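Local structure of Dye type peroxidase A (Streptomyces lividans 1326, 6GZW) at residues 228-231 and 232-236. The protein is a haem-containing dye-decolourising peroxidase, which probably uses hydrogen peroxide to oxidise dyes and other reducing substrates. Residues are numbered along the deposited sequence; the frame is centred on the assembly and turned at random.
Sequences MLLD and DWEEL
The side chain of E234 folds back over the preceding turn of the short helix 230-233 and lies against L230. Its CB sits 3.2 Å from L230 O, and CG follows the same carbonyl oxygen at 3.3 Å, because chi1 of -65° sets CG beside the backbone N, the group that donates to this oxygen. Beyond CG the chain is extended. CD is still 3.6 Å from L230 O and passes L230 CB, and at the tip the two carboxylate oxygens part: OE2 lies against the leucine side chain, nearest its CD2 at 3.7 Å, while OE1 is taken by R143 of the second subunit in a salt bridge. The backbone beneath is one helical turn. W233 N binds L229 O at 2.8 Å, nearly straight and in the carbonyl plane, with L229 as N-cap; the donor E234 N lies 2.9 Å from L230 O, tilted 29° out of that carbonyl's plane. The indole of W233 swings away from this turn towards the haem side, where NE1 is hydrogen-bonded to M179 O, and L230 CD2 approaches its CD1 only obliquely. D231 OD1 forms a salt bridge with the same R143, which probably offsets the repulsion between D231 and E234. E235 OE2 pairs separately with R147 of the second subunit, so the short helical turn after strand 219-228 presents acids to its partner, consistent with a charged part of the interface.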
loop_
_atom_site.group_PDB
_atom_site.type_symbol
_atom_site.label_atom_id
_atom_site.label_comp_id
_atom_site.label_asym_id
_atom_site.label_seq_id
_atom_site.Cartn_x
_atom_site.Cartn_y
_atom_site.Cartn_z
ATOM N N MET A 228 8.528 10.774 9.267
ATOM C CA MET A 228 8.632 10.618 10.702
ATOM C C MET A 228 9.993 10.050 11.048
ATOM O O MET A 228 10.389 9.050 10.522
ATOM C CB MET A 228 7.528 9.727 11.242
ATOM C CG MET A 228 6.145 10.352 11.163
ATOM S SD MET A 228 4.857 9.112 11.367
ATOM C CE MET A 228 3.509 10.197 11.792
ATOM N N LEU A 229 10.694 10.675 11.990
ATOM C CA LEU A 229 12.006 10.206 12.424
ATOM C C LEU A 229 11.765 9.124 13.467
ATOM O O LEU A 229 12.062 9.276 14.651
ATOM C CB LEU A 229 12.853 11.375 12.992
ATOM C CG LEU A 229 13.100 12.517 11.993
ATOM C CD1 LEU A 229 14.062 13.539 12.573
ATOM C CD2 LEU A 229 13.613 12.045 10.652
ATOM N N LEU A 230 11.319 7.973 12.967
ATOM C CA LEU A 230 10.888 6.881 13.825
ATOM C C LEU A 230 12.027 6.294 14.663
ATOM O O LEU A 230 11.811 5.844 15.800
ATOM C CB LEU A 230 10.230 5.783 12.976
ATOM C CG LEU A 230 8.924 6.157 12.273
ATOM C CD1 LEU A 230 8.452 4.985 11.449
ATOM C CD2 LEU A 230 7.832 6.583 13.265
ATOM N N ASP A 231 13.251 6.320 14.113
ATOM C CA ASP A 231 14.425 5.803 14.850
ATOM C C ASP A 231 14.618 6.604 16.139
ATOM O O ASP A 231 14.941 6.033 17.171
ATOM C CB ASP A 231 15.708 5.835 13.997
ATOM C CG ASP A 231 15.735 4.774 12.905
ATOM O OD1 ASP A 231 14.924 3.832 12.952
ATOM O OD2 ASP A 231 16.581 4.888 11.986
ATOM N N ASP A 232 14.408 7.921 16.094
ATOM C CA ASP A 232 14.529 8.730 17.308
ATOM C C ASP A 232 13.253 8.677 18.122
ATOM O O ASP A 232 13.294 8.600 19.343
ATOM C CB ASP A 232 14.826 10.195 16.964
ATOM C CG ASP A 232 16.114 10.370 16.189
ATOM O OD1 ASP A 232 17.107 9.669 16.444
ATOM O OD2 ASP A 232 16.107 11.204 15.281
ATOM N N TRP A 233 12.102 8.759 17.453
ATOM C CA TRP A 233 10.800 8.768 18.158
ATOM C C TRP A 233 10.603 7.541 19.049
ATOM O O TRP A 233 10.120 7.629 20.176
ATOM C CB TRP A 233 9.665 8.856 17.123
ATOM C CG TRP A 233 8.302 8.741 17.688
ATOM C CD1 TRP A 233 7.447 7.680 17.586
ATOM C CD2 TRP A 233 7.608 9.747 18.439
ATOM N NE1 TRP A 233 6.259 7.958 18.220
ATOM C CE2 TRP A 233 6.324 9.212 18.765
ATOM C CE3 TRP A 233 7.927 11.040 18.853
ATOM C CZ2 TRP A 233 5.380 9.918 19.515
ATOM C CZ3 TRP A 233 6.943 11.761 19.629
ATOM C CH2 TRP A 233 5.704 11.189 19.923
ATOM N N GLU A 234 10.969 6.385 18.516
ATOM C CA GLU A 234 10.724 5.106 19.202
ATOM C C GLU A 234 11.747 4.806 20.271
ATOM O O GLU A 234 11.643 3.791 20.941
ATOM C CB GLU A 234 10.596 3.981 18.163
ATOM C CG GLU A 234 9.362 4.231 17.306
ATOM C CD GLU A 234 9.231 3.386 16.065
ATOM O OE1 GLU A 234 10.101 2.542 15.793
ATOM O OE2 GLU A 234 8.218 3.578 15.335
ATOM N N GLU A 235 12.691 5.724 20.486
ATOM C CA GLU A 235 13.574 5.626 21.653
ATOM C C GLU A 235 13.072 6.473 22.830
ATOM O O GLU A 235 13.723 6.523 23.861
ATOM C CB GLU A 235 15.004 6.014 21.249
ATOM C CG GLU A 235 15.643 5.010 20.296
ATOM C CD GLU A 235 15.995 3.678 20.943
ATOM O OE1 GLU A 235 16.576 3.653 22.048
ATOM O OE2 GLU A 235 15.708 2.623 20.351
ATOM N N LEU A 236 11.930 7.121 22.679
ATOM C CA LEU A 236 11.387 7.931 23.772
ATOM C C LEU A 236 10.515 7.083 24.698
ATOM O O LEU A 236 9.870 6.117 24.282
ATOM C CB LEU A 236 10.544 9.084 23.247
ATOM C CG LEU A 236 11.213 10.093 22.321
ATOM C CD1 LEU A 236 10.165 11.130 21.933
ATOM C CD2 LEU A 236 12.434 10.748 22.935
#